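Local coordinates for protein putative solute-binding component of ABC transporter (Clostridium phytofermentans, PDB 4YS6) that binds beta-D-glucopyranose in the cleft between its two lobes and probably delivers sugar to an ABC transporter, at residues 52-57 / 292-297; 135-140 / 299-304. One frame throughout, in Å; residues are numbered along the deposited sequence.

Contact 1 of 2, residues 52-57 / 292-297. With NA (sodium ion), chain I; BGC (beta-D-glucopyranose), chain D.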
loop_
_atom_site.group_PDB
_atom_site.type_symbol
_atom_site.label_atom_id
_atom_site.label_comp_id
_atom_site.label_asym_id
_atom_site.label_seq_id
_atom_site.Cartn_x
_atom_site.Cartn_y
_atom_site.Cartn_z
ATOM N N ASN A 52 11.941 1.988 0.444
ATOM C CA ASN A 52 13.238 2.668 0.442
ATOM C C ASN A 52 13.140 4.018 1.144
ATOM O O ASN A 52 14.001 4.388 1.953
ATOM C CB ASN A 52 13.742 2.844 -0.978
ATOM C CG ASN A 52 14.071 1.515 -1.640
ATOM O OD1 ASN A 52 15.134 0.945 -1.420
ATOM N ND2 ASN A 52 13.164 1.016 -2.436
ATOM N N GLN A 53 12.070 4.738 0.843
ATOM C CA GLN A 53 11.826 6.032 1.465
ATOM C C GLN A 53 11.370 5.871 2.910
ATOM O O GLN A 53 11.825 6.607 3.781
ATOM C CB GLN A 53 10.802 6.827 0.673
ATOM C CG GLN A 53 11.361 7.489 -0.593
ATOM C CD GLN A 53 11.491 6.526 -1.734
ATOM O OE1 GLN A 53 10.491 6.025 -2.237
ATOM N NE2 GLN A 53 12.725 6.238 -2.144
ATOM N N ASP A 54 10.485 4.917 3.172
ATOM C CA ASP A 54 10.054 4.663 4.541
ATOM C C ASP A 54 11.261 4.403 5.455
ATOM O O ASP A 54 11.385 5.001 6.524
ATOM C CB ASP A 54 9.114 3.464 4.606
ATOM C CG ASP A 54 7.753 3.729 3.991
ATOM O OD1 ASP A 54 6.919 4.462 4.596
ATOM O OD2 ASP A 54 7.502 3.174 2.910
ATOM N N GLY A 55 12.149 3.523 5.017
ATOM C CA GLY A 55 13.288 3.122 5.828
ATOM C C GLY A 55 14.272 4.249 6.020
ATOM O O GLY A 55 14.758 4.478 7.126
ATOM N N SER A 56 14.572 4.963 4.938
ATOM C CA SER A 56 15.485 6.092 5.016
ATOM C C SER A 56 14.937 7.188 5.891
ATOM O O SER A 56 15.681 7.808 6.645
ATOM C CB SER A 56 15.769 6.661 3.627
ATOM O OG SER A 56 16.614 5.789 2.914
ATOM N N ASN A 57 13.643 7.453 5.770
ATOM C CA ASN A 57 13.034 8.495 6.575
ATOM C C ASN A 57 12.976 8.084 8.055
ATOM O O ASN A 57 13.251 8.900 8.933
ATOM C CB ASN A 57 11.649 8.841 6.030
ATOM C CG ASN A 57 11.716 9.565 4.698
ATOM O OD1 ASN A 57 12.630 10.342 4.449
ATOM N ND2 ASN A 57 10.725 9.345 3.855
ATOM N N LYS A 292 0.986 9.323 -0.529
ATOM C CA LYS A 292 1.135 9.034 0.874
ATOM C C LYS A 292 2.554 9.466 1.283
ATOM O O LYS A 292 3.559 8.850 0.922
ATOM C CB LYS A 292 0.886 7.541 1.145
ATOM C CG LYS A 292 -0.455 7.044 0.597
ATOM C CD LYS A 292 -0.899 5.719 1.172
ATOM C CE LYS A 292 0.066 4.575 0.901
ATOM N NZ LYS A 292 -0.608 3.310 1.327
ATOM N N ASP A 293 2.642 10.576 2.000
ATOM C CA ASP A 293 3.951 11.163 2.276
ATOM C C ASP A 293 4.635 10.336 3.375
ATOM O O ASP A 293 4.293 10.466 4.557
ATOM C CB ASP A 293 3.809 12.632 2.690
ATOM C CG ASP A 293 5.142 13.355 2.748
ATOM O OD1 ASP A 293 6.190 12.702 2.971
ATOM O OD2 ASP A 293 5.155 14.592 2.573
ATOM N N THR A 294 5.579 9.482 2.980
ATOM C CA THR A 294 6.236 8.604 3.957
ATOM C C THR A 294 7.006 9.380 5.020
ATOM O O THR A 294 7.284 8.845 6.093
ATOM C CB THR A 294 7.211 7.598 3.288
ATOM O OG1 THR A 294 8.267 8.275 2.590
ATOM C CG2 THR A 294 6.474 6.715 2.330
ATOM N N ARG A 295 7.371 10.635 4.739
ATOM C CA ARG A 295 8.088 11.424 5.722
ATOM C C ARG A 295 7.174 11.724 6.905
ATOM O O ARG A 295 7.612 11.788 8.066
ATOM C CB ARG A 295 8.581 12.726 5.106
ATOM C CG ARG A 295 9.485 12.552 3.937
ATOM C CD ARG A 295 9.762 13.898 3.306
ATOM N NE ARG A 295 8.536 14.433 2.714
ATOM C CZ ARG A 295 8.486 15.543 1.991
ATOM N NH1 ARG A 295 9.582 16.238 1.782
ATOM N NH2 ARG A 295 7.338 15.945 1.490
ATOM N N THR A 296 5.896 11.941 6.593
ATOM C CA THR A 296 4.884 12.235 7.602
ATOM C C THR A 296 4.600 11.027 8.459
ATOM O O THR A 296 4.476 11.129 9.683
ATOM C CB THR A 296 3.570 12.688 6.947
ATOM O OG1 THR A 296 3.835 13.848 6.155
ATOM C CG2 THR A 296 2.519 13.023 8.000
ATOM N N LEU A 297 4.466 9.881 7.805
ATOM C CA LEU A 297 4.255 8.632 8.531
ATOM C C LEU A 297 5.432 8.384 9.473
ATOM O O LEU A 297 5.230 8.081 10.655
ATOM C CB LEU A 297 4.073 7.463 7.564
ATOM C CG LEU A 297 3.837 6.092 8.194
ATOM C CD1 LEU A 297 2.675 6.129 9.141
ATOM C CD2 LEU A 297 3.582 5.060 7.086
HETATM NA NA NA I . 16.792 4.296 1.130
HETATM C C2 BGC D . 1.179 -0.274 1.199
HETATM C C3 BGC D . 1.162 0.311 -0.176
HETATM C C4 BGC D . 2.133 -0.328 -1.077
HETATM C C5 BGC D . 2.007 -1.820 -1.092
HETATM C C6 BGC D . 3.120 -2.526 -1.835
HETATM C C1 BGC D . 0.880 -1.784 1.115
HETATM O O1 BGC D . 0.904 -2.361 2.268
HETATM O O2 BGC D . 0.191 0.352 2.007
HETATM O O3 BGC D . 1.448 1.753 -0.021
HETATM O O4 BGC D . 1.938 0.093 -2.450
HETATM O O5 BGC D . 2.039 -2.281 0.293
HETATM O O6 BGC D . 4.398 -2.021 -1.481
HETATM O O HOH W 1 17.229 2.069 0.360
HETATM O O HOH W 2 16.843 5.419 -0.980
HETATM O O HOH W 3 17.011 2.862 3.112
#
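Thr294, in the first turn of helix 294-309, meets Asp54 and Asn57 of helix 50-64 where two helices of the N-terminal lobe of a type I periplasmic binding protein pack side by side near the sugar cleft. Its two branches divide the work. The methyl CG2 lies against the Asp54 carboxylate, 3.2 Å from OD1, the two side chains crossing at about a right angle. With chi1 at 61°, OG1 is flanked by the backbone N and C of Thr294, and from there faces Gln53 CB and Asn57 ND2, the latter 3.0 Å away; this hydroxyl shares a hydrogen bond with Tyr353 OH. Asn57 ND2 also rests on the aliphatic part of Arg295, 3.4 Å from CG.

Outside partners position the Asp54 carboxylate: OD1 is hydrogen-bonded to Tyr123 OH, while OD2 forms a salt bridge with Arg50, whose NH1 is hydrogen-bonded to the glucose. Each element also carries a neighbouring site. Before helix 294-309, Lys292 NZ donates to the sugar O3 at 2.9 Å and weakly to O2; on helix 50-64, a sodium ion is held by Ser56 OG, Asn52 O and three waters. Asp293 is the N-cap: its OD1 accepts from Arg295 N and, through the syn lone pair, from Arg295 NE (2.9 Å), while Arg295 NH2 meets OD2 at 2.8 Å, closing a side-on, two-nitrogen salt bridge.

Contact 2 of 2, residues 135-140 / 299-304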
loop_
_atom_site.group_PDB
_atom_site.type_symbol
_atom_site.label_atom_id
_atom_site.label_comp_id
_atom_site.label_asym_id
_atom_site.label_seq_id
_atom_site.Cartn_x
_atom_site.Cartn_y
_atom_site.Cartn_z
ATOM N N TYR A 135 1.094 -0.438 19.020
ATOM C CA TYR A 135 0.543 0.644 18.206
ATOM C C TYR A 135 0.657 0.334 16.737
ATOM O O TYR A 135 1.442 -0.522 16.320
ATOM C CB TYR A 135 1.248 1.986 18.484
ATOM C CG TYR A 135 1.085 2.453 19.911
ATOM C CD1 TYR A 135 -0.071 3.110 20.335
ATOM C CD2 TYR A 135 2.076 2.213 20.840
ATOM C CE1 TYR A 135 -0.222 3.477 21.655
ATOM C CE2 TYR A 135 1.931 2.597 22.156
ATOM C CZ TYR A 135 0.793 3.219 22.552
ATOM O OH TYR A 135 0.675 3.590 23.860
ATOM N N TYR A 136 -0.143 1.056 15.956
ATOM C CA TYR A 136 -0.202 0.921 14.499
ATOM C C TYR A 136 -0.181 2.330 13.913
ATOM O O TYR A 136 -0.974 3.187 14.315
ATOM C CB TYR A 136 -1.466 0.174 14.097
ATOM C CG TYR A 136 -1.714 -0.038 12.623
ATOM C CD1 TYR A 136 -0.689 -0.347 11.753
ATOM C CD2 TYR A 136 -3.009 0.044 12.113
ATOM C CE1 TYR A 136 -0.945 -0.585 10.402
ATOM C CE2 TYR A 136 -3.277 -0.179 10.792
ATOM C CZ TYR A 136 -2.269 -0.490 9.937
ATOM O OH TYR A 136 -2.589 -0.716 8.610
ATOM N N ALA A 137 0.720 2.555 12.960
ATOM C CA ALA A 137 0.797 3.815 12.232
ATOM C C ALA A 137 0.623 3.534 10.769
ATOM O O ALA A 137 1.354 2.725 10.209
ATOM C CB ALA A 137 2.105 4.472 12.450
ATOM N N THR A 138 -0.304 4.223 10.124
ATOM C CA THR A 138 -0.573 3.938 8.716
ATOM C C THR A 138 -1.279 5.145 8.078
ATOM O O THR A 138 -1.464 6.177 8.730
ATOM C CB THR A 138 -1.409 2.654 8.599
ATOM O OG1 THR A 138 -1.516 2.256 7.228
ATOM C CG2 THR A 138 -2.793 2.871 9.193
ATOM N N PHE A 139 -1.604 5.039 6.798
ATOM C CA PHE A 139 -2.521 5.973 6.160
ATOM C C PHE A 139 -3.919 5.389 6.263
ATOM O O PHE A 139 -4.106 4.222 6.624
ATOM C CB PHE A 139 -2.096 6.245 4.700
ATOM C CG PHE A 139 -0.832 7.030 4.613
ATOM C CD1 PHE A 139 0.391 6.397 4.740
ATOM C CD2 PHE A 139 -0.859 8.401 4.457
ATOM C CE1 PHE A 139 1.572 7.120 4.719
ATOM C CE2 PHE A 139 0.338 9.117 4.427
ATOM C CZ PHE A 139 1.532 8.473 4.578
ATOM N N ASP A 140 -4.927 6.203 6.008
ATOM C CA ASP A 140 -6.302 5.714 6.083
ATOM C C ASP A 140 -6.581 4.836 4.873
ATOM O O ASP A 140 -6.958 5.322 3.787
ATOM C CB ASP A 140 -7.251 6.899 6.156
ATOM C CG ASP A 140 -8.686 6.488 6.411
ATOM O OD1 ASP A 140 -9.055 5.323 6.176
ATOM O OD2 ASP A 140 -9.439 7.358 6.866
ATOM N N SER A 299 7.448 10.543 10.738
ATOM C CA SER A 299 7.392 11.529 11.809
ATOM C C SER A 299 6.439 11.096 12.919
ATOM O O SER A 299 6.744 11.237 14.108
ATOM C CB SER A 299 6.966 12.896 11.250
ATOM O OG SER A 299 6.886 13.828 12.317
ATOM N N GLN A 300 5.297 10.542 12.536
ATOM C CA GLN A 300 4.301 10.118 13.505
ATOM C C GLN A 300 4.833 8.926 14.291
ATOM O O GLN A 300 4.645 8.839 15.512
ATOM C CB GLN A 300 2.985 9.770 12.824
ATOM C CG GLN A 300 2.254 10.974 12.304
ATOM C CD GLN A 300 2.009 12.005 13.393
ATOM O OE1 GLN A 300 2.536 13.114 13.345
ATOM N NE2 GLN A 300 1.237 11.631 14.392
ATOM N N VAL A 301 5.523 8.021 13.603
ATOM C CA VAL A 301 6.096 6.871 14.299
ATOM C C VAL A 301 7.169 7.302 15.304
ATOM O O VAL A 301 7.209 6.794 16.446
ATOM C CB VAL A 301 6.650 5.865 13.302
ATOM C CG1 VAL A 301 7.490 4.786 14.010
ATOM C CG2 VAL A 301 5.496 5.246 12.568
ATOM N N VAL A 302 8.021 8.263 14.939
ATOM C CA VAL A 302 9.038 8.721 15.878
ATOM C C VAL A 302 8.385 9.392 17.084
ATOM O O VAL A 302 8.894 9.251 18.188
ATOM C CB VAL A 302 10.056 9.653 15.196
ATOM C CG1 VAL A 302 11.026 10.257 16.207
ATOM C CG2 VAL A 302 10.827 8.858 14.131
ATOM N N LYS A 303 7.258 10.081 16.897
ATOM C CA LYS A 303 6.512 10.605 18.056
ATOM C C LYS A 303 6.061 9.476 18.995
ATOM O O LYS A 303 6.073 9.630 20.239
ATOM C CB LYS A 303 5.290 11.410 17.611
ATOM C CG LYS A 303 5.655 12.714 16.944
ATOM C CD LYS A 303 4.400 13.415 16.497
ATOM C CE LYS A 303 4.708 14.590 15.595
ATOM N NZ LYS A 303 3.434 15.174 15.095
HETATM N N MSE A 304 5.639 8.354 18.420
HETATM C CA MSE A 304 5.252 7.176 19.214
HETATM C C MSE A 304 6.463 6.589 19.942
HETATM O O MSE A 304 6.377 6.244 21.110
HETATM C CB MSE A 304 4.591 6.092 18.346
HETATM C CG MSE A 304 3.334 6.552 17.711
HETATM SE SE MSE A 304 2.764 5.029 16.583
HETATM C CE MSE A 304 0.916 5.526 16.356
#
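In the alpha/beta N-terminal lobe of this periplasmic binding protein, helix 294-309 packs on a face of the central sheet, and strand 135-139 supplies part of the surface beneath it. The short segments run nearly antiparallel, at 167° between their N-to-C directions, with axes 8.9 Å apart at closest approach. Strand alternation selects the residues that meet the helix: Tyr135 and Ala137 direct their CB atoms toward it, whereas Tyr136 and Thr138 direct theirs away.

Ala137, with a lone methyl, lets the helix come close. Its CB is 3.5 Å from Val301 CG2, tighter than usual for two carbons, and 4.2 Å from the CE of Met304, which is selenomethionine here. The Met304 chain is extended beyond CG (chi2 177°), carrying the selenium and terminal methyl out from the helix to the strand. There SE lies 3.9 Å from Tyr135 CB, and CE reaches the strand backbone, 3.6 Å from Tyr136 O. The same selenium makes an oblique Met-aromatic contact with the Tyr135 ring: it stands 5.5 Å from the centroid and 48° off the ring normal, so it is not centred over the face.

Neighbouring elements complete this apolar layer. Val301 also touches Met58 of helix 50-64 and Tyr123 of strand 119-123, while Met304 packs on Ile121 and on Tyr332 of strand 331-339. With its CB directed away from the helix, Tyr136 stacks edge-to-face with Tyr322 and hydrogen-bonds through OH to Asp124 O. On the same helix as Met304, Lys303 NZ donates to Gln300 OE1, three residues earlier, at 2.8 Å.

Both contacts use helix 294-309, at different turns and against different partners. Contact 1 takes its beginning, pairing it with helix 50-64 near the glucose; contact 2 takes the following turns and lays them on a strand of the sheet. Their centres are 11 Å apart, and Leu297 bridges them, its CD1 3.7 Å from Thr138 N, while the ring of Phe139 packs with CZ against the backbone of Lys292 and Asp293. Chemistry follows position: the partly buried 52-57 / 292-297 contact mixes polar and charged groups with methyls, beside a ligand and a sodium ion, whereas the buried 135-140 / 299-304 contact joins its segments through apolar side chains and a selenium-aromatic approach.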